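Local coordinates for hypothetical protein TM1553 (Thermotoga maritima, PDB 1VRM) that belongs to the ApbE family and is probably a flavin transferase that, as in relatives, attaches FMN covalently to partner proteins, at residues R54-F59 and D82-L88; H137-V143 and V154-I160; L110-W114 and P126-I131. One frame throughout, in Å; residues are numbered along the deposited sequence.

Interaction 1: residues R54-F59 and D82-L88; sequences RITYKF and DEETYSL
Arg-54 grips the carboxylate of Glu-84 end-on, in a two-pronged salt bridge. NH1 of Arg-54 gives a hydrogen bond of 2.9 Å to Glu-84 OE1, and NH2 of Arg-54 gives one of 2.9 Å to Glu-84 OE2. Both use the syn lone pairs of the acid, and the guanidinium and carboxylate planes lie only 18° apart. Lys-58 approaches the same acid from its other side: NZ donates to the anti lone pair of Glu-84 OE1 at 2.7 Å, so that oxygen carries two donors. The same ammonium also reaches Asp-82 OD2, 2.9 Å from NZ, and joins the two acids into one four-residue network. Lys-58 gets there with CG anti to its backbone N (chi1 180°) and the rest of its chain fully extended.

Next to the charges lies Phe-59, whose ring is sandwiched. Leu-88 CD2 sits 3.8 Å from the centroid of the Phe-59 ring, in a CH-pi contact over one face, while CG of Lys-58 lies over the centre of the opposite face.

Further out, Asp-82 is held by its own helix. Its OD2 accepts from Thr-85 N on the face opposite Lys-58, and its OD1 takes the Thr-85 hydroxyl, with OG1 to OD1 at 2.6 Å. Asp-51 holds NE of Arg-54, and the hydroxyl of Tyr-169, on helix 166-181, bonds Glu-84 OE2. The gathered positive groups would probably stabilise Glu-84 as a carboxylate.

The axes of the two short helical segments cross at -76° and come no nearer than 12.7 Å, a gap bridged by long side chains. This is a partly buried interhelical salt-bridge network beside an apolar contact between Phe-59, just past the end of helix 41-58, and Leu-88, with Asp-82 serving both as N-cap of helix 83-98 and as a member of the network.

Interaction 2: residues H137-V143 and V154-I160; sequences HTGYKNV and VKNGVKI
The carbonyl oxygen Gly-139 O, against which Val-158 CG1 rests from across the contact, is gripped twice by Asn-142: by its backbone N and, from the same face of the carbonyl plane, by its side-chain ND2 at 3.0 Å. The setting is the base of a beta-hairpin. Strands 143-146 and 151-154 start and finish at Val-143 and Val-154, an antiparallel non-hydrogen-bonded pair, and a type I' turn from Lys-155 to Val-158 folds the chain back beyond them.

Asn-142 works with every polar group it has. Its backbone O receives Lys-155 N at 3.0 Å, in the carbonyl plane and nearly straight (173°). Its OD1 takes the amide of Asn-156, with ND2 to OD1 at 2.7 Å; the two amide planes stand at 90°, and the donor comes from above the plane of the acceptor rather than along a lone pair. With CG beside its own backbone N (chi1 -67°), the side chain can bond ND2 inward to Gly-139 while OD1 meets the turn. Val-158 packs against the same side chain, CG1 lying 3.5 Å from Asn-142 CB.

At the far end, the ring of His-137 donates from ND1 to Asn-156 O at 2.8 Å, fastening the middle of the turn; NE2 is bonded to Glu-133, which helps fix the ring's rotation. Two waters complete the seam. One lies near His-137 O and accepts from Lys-159 N. The other accepts a hydrogen bond from Lys-155 NZ, 2.9 Å from the water oxygen, and donates one to Lys-141 O.

Interaction 3: residues L110-W114 and P126-I131; sequences LLELW and PSREEI
The CA atoms of Leu-110 and Ile-131 lie 7.3 Å apart, and those of Trp-114 and Pro-126 draw in to 6.2 Å, so the segments are closer where helix 108-114 meets the residues leading into helix 128-135. Pro-126 stands upright on the indole of Trp-114, pointing CD at the face: CD lies 3.4 Å from the centroid of the six-membered ring, 9° off the normal, in a CH-pi contact. Ile-131 CD1 adds a touch at 4.0 Å from Trp-114 CZ2. Leu-113, its CG anti to the backbone N (chi1 -166°), pushes CD2 to 3.8 Å from Pro-126 CB and lays CD1 beside Glu-130 OE2. With an alanine in place of Trp-114, Pro-126 would probably lose the ring face it rests on and a gap would open beside Ile-131.

The second helix starts with a capping box: Glu-130 N donates to Ser-127 OG, and Ser-127 N returns a bond to Glu-130 OE1. Glu-130 OE2 is paired with Arg-124. Around this apolar seam, Trp-114 NE1 bonds Gly-256 O, Ile-131 touches Tyr-257, and Leu-110 packs on Leu-251 and on Ala-134 and Leu-135, further along helix 128-135.

In the fold
From the N terminus, interaction 1 comes first, bringing helix 83-98 back to the end of helix 41-58 and closing a loop that holds helix 67-72 and strand 79-80. Interaction 3 then closes the 11-residue connection between helices 108-114 and 128-135, and interaction 2 closes the hairpin of strands 143-146 and 151-154. The three follow in series; none nests in or crosses another. Interactions 2 and 3 touch: Lys-159 makes a salt bridge to Glu-112, and Thr-138 packs on Leu-110. Interaction 1 stands apart from both, its nearest atoms about 6 Å from interaction 2, but helix 83-98 carries on to Ile-89 and Cys-93, which pack against Val-143.

Interaction 1: residues R54-F59 and D82-L88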
# COMPACT_ATOMS: atom_id res chain seq x y z
N ARG A 54 10.60 -6.31 10.37
CA ARG A 54 10.32 -5.52 11.56
C ARG A 54 8.99 -4.75 11.42
O ARG A 54 8.13 -4.77 12.28
CB ARG A 54 11.45 -4.54 11.80
CG ARG A 54 11.25 -3.64 13.01
CD ARG A 54 12.33 -2.60 13.11
NE ARG A 54 12.23 -1.63 12.04
CZ ARG A 54 11.37 -0.62 12.07
NH1 ARG A 54 10.59 -0.44 13.15
NH2 ARG A 54 11.30 0.21 11.06
N ILE A 55 8.85 -4.06 10.31
CA ILE A 55 7.65 -3.27 9.98
C ILE A 55 6.43 -4.23 9.88
O ILE A 55 5.32 -3.90 10.30
CB ILE A 55 7.86 -2.48 8.66
CG1 ILE A 55 8.89 -1.41 8.94
CG2 ILE A 55 6.54 -2.02 8.07
CD1 ILE A 55 9.40 -0.79 7.69
N THR A 56 6.64 -5.41 9.30
CA THR A 56 5.57 -6.41 9.17
C THR A 56 4.91 -6.70 10.53
O THR A 56 3.68 -6.74 10.63
CB THR A 56 6.07 -7.73 8.56
OG1 THR A 56 6.60 -7.49 7.25
CG2 THR A 56 4.93 -8.72 8.40
N TYR A 57 5.75 -6.91 11.54
CA TYR A 57 5.24 -7.29 12.86
C TYR A 57 4.78 -6.09 13.67
O TYR A 57 3.76 -6.15 14.38
CB TYR A 57 6.26 -8.13 13.61
CG TYR A 57 6.57 -9.40 12.82
CD1 TYR A 57 5.52 -10.19 12.34
CD2 TYR A 57 7.85 -9.73 12.48
CE1 TYR A 57 5.77 -11.32 11.57
CE2 TYR A 57 8.11 -10.86 11.71
CZ TYR A 57 7.07 -11.65 11.26
OH TYR A 57 7.31 -12.78 10.50
N LYS A 58 5.50 -4.98 13.54
CA LYS A 58 5.20 -3.81 14.34
C LYS A 58 3.87 -3.19 14.00
O LYS A 58 3.19 -2.63 14.89
CB LYS A 58 6.30 -2.76 14.20
CG LYS A 58 6.07 -1.51 15.01
CD LYS A 58 7.27 -0.61 15.06
CE LYS A 58 6.96 0.67 15.82
NZ LYS A 58 8.16 1.53 15.91
N PHE A 59 3.53 -3.24 12.72
CA PHE A 59 2.30 -2.60 12.23
C PHE A 59 1.22 -3.61 11.83
O PHE A 59 0.25 -3.24 11.21
CB PHE A 59 2.65 -1.60 11.13
CG PHE A 59 3.52 -0.49 11.62
CD1 PHE A 59 3.06 0.42 12.53
CD2 PHE A 59 4.86 -0.41 11.27
CE1 PHE A 59 3.91 1.42 13.01
CE2 PHE A 59 5.70 0.60 11.77
CZ PHE A 59 5.19 1.51 12.61
N ASP A 82 5.51 5.41 20.11
CA ASP A 82 6.80 5.88 19.67
C ASP A 82 6.64 6.80 18.44
O ASP A 82 5.60 6.82 17.77
CB ASP A 82 7.67 4.66 19.33
CG ASP A 82 7.05 3.85 18.21
OD1 ASP A 82 6.08 3.07 18.46
OD2 ASP A 82 7.49 4.06 17.06
N GLU A 83 7.71 7.54 18.11
CA GLU A 83 7.70 8.52 17.03
C GLU A 83 7.44 7.91 15.69
O GLU A 83 6.74 8.49 14.89
CB GLU A 83 9.05 9.27 17.03
CG GLU A 83 9.10 10.44 16.07
N GLU A 84 8.00 6.75 15.43
CA GLU A 84 7.77 6.09 14.13
C GLU A 84 6.28 5.80 13.92
O GLU A 84 5.68 6.09 12.86
CB GLU A 84 8.58 4.79 14.02
CG GLU A 84 8.41 4.14 12.63
CD GLU A 84 9.07 2.78 12.47
OE1 GLU A 84 9.12 2.01 13.47
OE2 GLU A 84 9.49 2.49 11.31
N THR A 85 5.71 5.19 14.92
CA THR A 85 4.31 4.82 14.86
C THR A 85 3.45 6.10 14.71
O THR A 85 2.51 6.17 13.88
CB THR A 85 3.94 4.15 16.15
OG1 THR A 85 4.70 2.95 16.25
CG2 THR A 85 2.48 3.80 16.18
N TYR A 86 3.76 7.08 15.53
CA TYR A 86 2.99 8.33 15.51
C TYR A 86 2.99 8.98 14.13
O TYR A 86 1.94 9.33 13.57
CB TYR A 86 3.52 9.27 16.58
CG TYR A 86 2.58 10.38 16.94
CD1 TYR A 86 1.51 10.13 17.79
CD2 TYR A 86 2.78 11.67 16.51
CE1 TYR A 86 0.61 11.15 18.16
CE2 TYR A 86 1.89 12.69 16.87
CZ TYR A 86 0.83 12.42 17.72
OH TYR A 86 -0.07 13.40 18.13
N SER A 87 4.18 9.05 13.55
CA SER A 87 4.35 9.69 12.27
C SER A 87 3.63 8.89 11.16
O SER A 87 2.98 9.47 10.29
CB SER A 87 5.83 9.82 11.94
OG SER A 87 6.36 8.57 11.59
N LEU A 88 3.70 7.57 11.21
CA LEU A 88 3.02 6.78 10.17
C LEU A 88 1.50 6.87 10.24
O LEU A 88 0.82 7.02 9.24
CB LEU A 88 3.49 5.31 10.21
CG LEU A 88 2.90 4.39 9.17
CD1 LEU A 88 3.11 4.89 7.76
CD2 LEU A 88 3.57 3.04 9.39

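Interaction 2: residues H137-V143 and V154-I160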
# COMPACT_ATOMS: atom_id res chain seq x y z
N HIS A 137 -18.49 2.38 12.87
CA HIS A 137 -17.19 2.13 13.51
C HIS A 137 -16.06 2.16 12.51
O HIS A 137 -15.09 1.40 12.65
CB HIS A 137 -17.25 0.82 14.27
CG HIS A 137 -18.51 0.68 15.05
ND1 HIS A 137 -18.88 1.61 16.01
CD2 HIS A 137 -19.54 -0.18 14.92
CE1 HIS A 137 -20.10 1.30 16.44
NE2 HIS A 137 -20.51 0.21 15.81
N THR A 138 -16.21 3.08 11.55
CA THR A 138 -15.26 3.29 10.44
C THR A 138 -15.16 4.79 10.26
O THR A 138 -16.15 5.45 10.41
CB THR A 138 -15.83 2.69 9.15
OG1 THR A 138 -16.10 1.29 9.37
CG2 THR A 138 -14.87 2.84 7.95
N GLY A 139 -13.97 5.30 9.99
CA GLY A 139 -13.82 6.72 9.60
C GLY A 139 -12.57 7.31 10.24
O GLY A 139 -12.42 7.27 11.47
N TYR A 140 -11.69 7.87 9.40
CA TYR A 140 -10.38 8.35 9.92
C TYR A 140 -10.48 9.44 10.95
O TYR A 140 -9.56 9.64 11.75
CB TYR A 140 -9.46 8.82 8.80
CG TYR A 140 -9.90 10.09 8.14
CD1 TYR A 140 -10.90 10.09 7.17
CD2 TYR A 140 -9.30 11.31 8.47
CE1 TYR A 140 -11.30 11.28 6.52
CE2 TYR A 140 -9.71 12.49 7.86
CZ TYR A 140 -10.69 12.46 6.90
OH TYR A 140 -11.07 13.65 6.30
N LYS A 141 -11.57 10.20 10.92
CA LYS A 141 -11.75 11.27 11.90
C LYS A 141 -11.90 10.76 13.34
O LYS A 141 -11.85 11.54 14.30
CB LYS A 141 -12.92 12.17 11.51
CG LYS A 141 -12.67 12.92 10.19
CD LYS A 141 -13.94 13.68 9.77
CE LYS A 141 -13.72 14.42 8.46
NZ LYS A 141 -14.90 15.26 8.13
N ASN A 142 -12.07 9.44 13.51
CA ASN A 142 -12.17 8.81 14.82
C ASN A 142 -10.81 8.52 15.44
O ASN A 142 -10.73 7.99 16.53
CB ASN A 142 -12.99 7.54 14.72
CG ASN A 142 -14.41 7.81 14.39
OD1 ASN A 142 -15.13 8.46 15.19
ND2 ASN A 142 -14.85 7.36 13.21
N VAL A 143 -9.73 8.79 14.71
CA VAL A 143 -8.38 8.68 15.30
C VAL A 143 -7.94 10.04 15.78
O VAL A 143 -7.82 10.98 14.96
CB VAL A 143 -7.37 8.20 14.27
CG1 VAL A 143 -6.00 7.92 14.94
CG2 VAL A 143 -7.92 6.94 13.56
N VAL A 154 -8.36 5.91 19.73
CA VAL A 154 -9.38 5.51 18.74
C VAL A 154 -10.75 5.55 19.41
O VAL A 154 -10.93 4.90 20.43
CB VAL A 154 -9.15 4.16 18.08
CG1 VAL A 154 -8.01 4.26 17.09
CG2 VAL A 154 -8.91 3.01 19.08
N LYS A 155 -11.65 6.40 18.87
CA LYS A 155 -13.01 6.45 19.36
C LYS A 155 -13.99 5.73 18.43
O LYS A 155 -13.66 5.32 17.30
CB LYS A 155 -13.48 7.88 19.58
CG LYS A 155 -13.47 8.73 18.44
CD LYS A 155 -14.05 10.11 18.80
CE LYS A 155 -14.31 10.91 17.53
NZ LYS A 155 -15.11 12.14 17.80
N ASN A 156 -15.21 5.53 18.95
CA ASN A 156 -16.29 4.89 18.21
C ASN A 156 -15.93 3.49 17.75
O ASN A 156 -16.54 2.96 16.81
CB ASN A 156 -16.74 5.76 17.04
CG ASN A 156 -17.44 7.01 17.51
OD1 ASN A 156 -18.28 6.93 18.41
ND2 ASN A 156 -17.09 8.15 16.96
N GLY A 157 -15.02 2.85 18.45
CA GLY A 157 -14.69 1.47 18.20
C GLY A 157 -13.92 1.26 16.93
O GLY A 157 -13.77 0.11 16.47
N VAL A 158 -13.31 2.30 16.38
CA VAL A 158 -12.58 2.08 15.12
C VAL A 158 -11.30 1.28 15.38
O VAL A 158 -10.73 1.31 16.48
CB VAL A 158 -12.26 3.34 14.31
CG1 VAL A 158 -13.47 4.15 13.96
CG2 VAL A 158 -11.23 4.16 15.00
N LYS A 159 -10.85 0.59 14.34
CA LYS A 159 -9.60 -0.09 14.36
C LYS A 159 -8.79 0.32 13.12
O LYS A 159 -9.32 0.43 12.01
CB LYS A 159 -9.76 -1.59 14.37
CG LYS A 159 -10.38 -2.11 15.70
CD LYS A 159 -10.31 -3.60 15.76
CE LYS A 159 -10.55 -4.21 17.15
NZ LYS A 159 -10.37 -5.73 17.22
N ILE A 160 -7.51 0.54 13.33
CA ILE A 160 -6.56 1.00 12.29
C ILE A 160 -6.02 -0.24 11.58
O ILE A 160 -5.65 -1.23 12.22
CB ILE A 160 -5.41 1.76 12.96
CG1 ILE A 160 -5.94 3.07 13.60
CG2 ILE A 160 -4.28 1.95 12.01
CD1 ILE A 160 -4.99 3.76 14.54
O HOH W 1 -12.61 0.56 11.99
O HOH W 2 -14.57 12.84 15.06

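Interaction 3: residues L110-W114 and P126-I131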
# COMPACT_ATOMS: atom_id res chain seq x y z
N LEU A 110 -14.22 -3.22 9.42
CA LEU A 110 -14.81 -3.86 8.26
C LEU A 110 -13.97 -5.06 7.78
O LEU A 110 -14.53 -6.12 7.47
CB LEU A 110 -14.99 -2.85 7.12
CG LEU A 110 -16.13 -1.87 7.28
CD1 LEU A 110 -15.89 -0.70 6.37
CD2 LEU A 110 -17.48 -2.56 6.97
N LEU A 111 -12.66 -4.91 7.75
CA LEU A 111 -11.77 -6.03 7.32
C LEU A 111 -11.99 -7.21 8.26
O LEU A 111 -12.08 -8.35 7.85
CB LEU A 111 -10.32 -5.62 7.27
CG LEU A 111 -10.06 -4.60 6.16
CD1 LEU A 111 -8.69 -4.04 6.33
CD2 LEU A 111 -10.18 -5.22 4.80
N GLU A 112 -12.15 -6.92 9.54
CA GLU A 112 -12.32 -7.97 10.55
C GLU A 112 -13.68 -8.70 10.32
O GLU A 112 -13.81 -9.93 10.33
CB GLU A 112 -12.21 -7.26 11.89
CG GLU A 112 -12.08 -8.06 13.06
CD GLU A 112 -12.07 -7.15 14.29
OE1 GLU A 112 -13.02 -6.37 14.48
OE2 GLU A 112 -11.11 -7.24 15.06
N LEU A 113 -14.70 -7.92 9.99
CA LEU A 113 -16.01 -8.45 9.73
C LEU A 113 -16.04 -9.37 8.53
O LEU A 113 -16.63 -10.43 8.57
CB LEU A 113 -16.97 -7.29 9.53
CG LEU A 113 -18.47 -7.53 9.57
CD1 LEU A 113 -18.91 -7.83 11.02
CD2 LEU A 113 -19.18 -6.32 8.95
N TRP A 114 -15.38 -8.94 7.46
CA TRP A 114 -15.30 -9.73 6.23
C TRP A 114 -14.36 -10.95 6.35
O TRP A 114 -14.37 -11.85 5.51
CB TRP A 114 -14.78 -8.82 5.09
CG TRP A 114 -15.78 -7.98 4.49
CD1 TRP A 114 -16.13 -6.71 4.86
CD2 TRP A 114 -16.58 -8.30 3.34
NE1 TRP A 114 -17.14 -6.23 4.04
CE2 TRP A 114 -17.42 -7.18 3.08
CE3 TRP A 114 -16.70 -9.45 2.53
CZ2 TRP A 114 -18.35 -7.19 2.06
CZ3 TRP A 114 -17.57 -9.43 1.51
CH2 TRP A 114 -18.43 -8.33 1.28
N PRO A 126 -20.59 -10.58 4.94
CA PRO A 126 -21.45 -10.15 6.04
C PRO A 126 -22.77 -9.66 5.49
O PRO A 126 -22.86 -9.26 4.34
CB PRO A 126 -20.65 -8.98 6.66
CG PRO A 126 -19.23 -9.14 6.14
CD PRO A 126 -19.46 -9.64 4.76
N SER A 127 -23.82 -9.67 6.32
CA SER A 127 -25.07 -9.09 5.86
C SER A 127 -25.04 -7.58 5.71
O SER A 127 -24.19 -6.89 6.31
CB SER A 127 -26.19 -9.46 6.84
OG SER A 127 -26.02 -8.76 8.08
N ARG A 128 -25.99 -7.04 4.95
CA ARG A 128 -26.14 -5.60 4.81
C ARG A 128 -26.26 -4.91 6.17
O ARG A 128 -25.66 -3.86 6.44
CB ARG A 128 -27.38 -5.25 3.98
CG ARG A 128 -27.44 -3.79 3.66
CD ARG A 128 -28.64 -3.43 2.79
NE ARG A 128 -28.81 -1.98 2.65
N GLU A 129 -27.09 -5.49 7.02
CA GLU A 129 -27.27 -4.95 8.35
C GLU A 129 -25.94 -4.90 9.15
O GLU A 129 -25.65 -3.90 9.81
CB GLU A 129 -28.36 -5.74 9.07
CG GLU A 129 -28.60 -5.39 10.44
CD GLU A 129 -29.96 -5.90 10.94
OE1 GLU A 129 -30.58 -6.80 10.31
OE2 GLU A 129 -30.42 -5.38 11.95
N GLU A 130 -25.12 -5.94 9.04
CA GLU A 130 -23.83 -5.99 9.75
C GLU A 130 -22.88 -4.92 9.22
O GLU A 130 -22.19 -4.27 9.96
CB GLU A 130 -23.17 -7.34 9.56
CG GLU A 130 -23.75 -8.50 10.38
CD GLU A 130 -22.86 -9.71 10.17
OE1 GLU A 130 -23.07 -10.41 9.13
OE2 GLU A 130 -21.90 -9.87 10.97
N ILE A 131 -22.90 -4.74 7.90
CA ILE A 131 -22.01 -3.78 7.26
C ILE A 131 -22.42 -2.36 7.63
O ILE A 131 -21.57 -1.51 7.91
CB ILE A 131 -21.96 -3.98 5.73
CG1 ILE A 131 -21.21 -5.26 5.42
CG2 ILE A 131 -21.32 -2.78 5.04
CD1 ILE A 131 -21.51 -5.85 4.13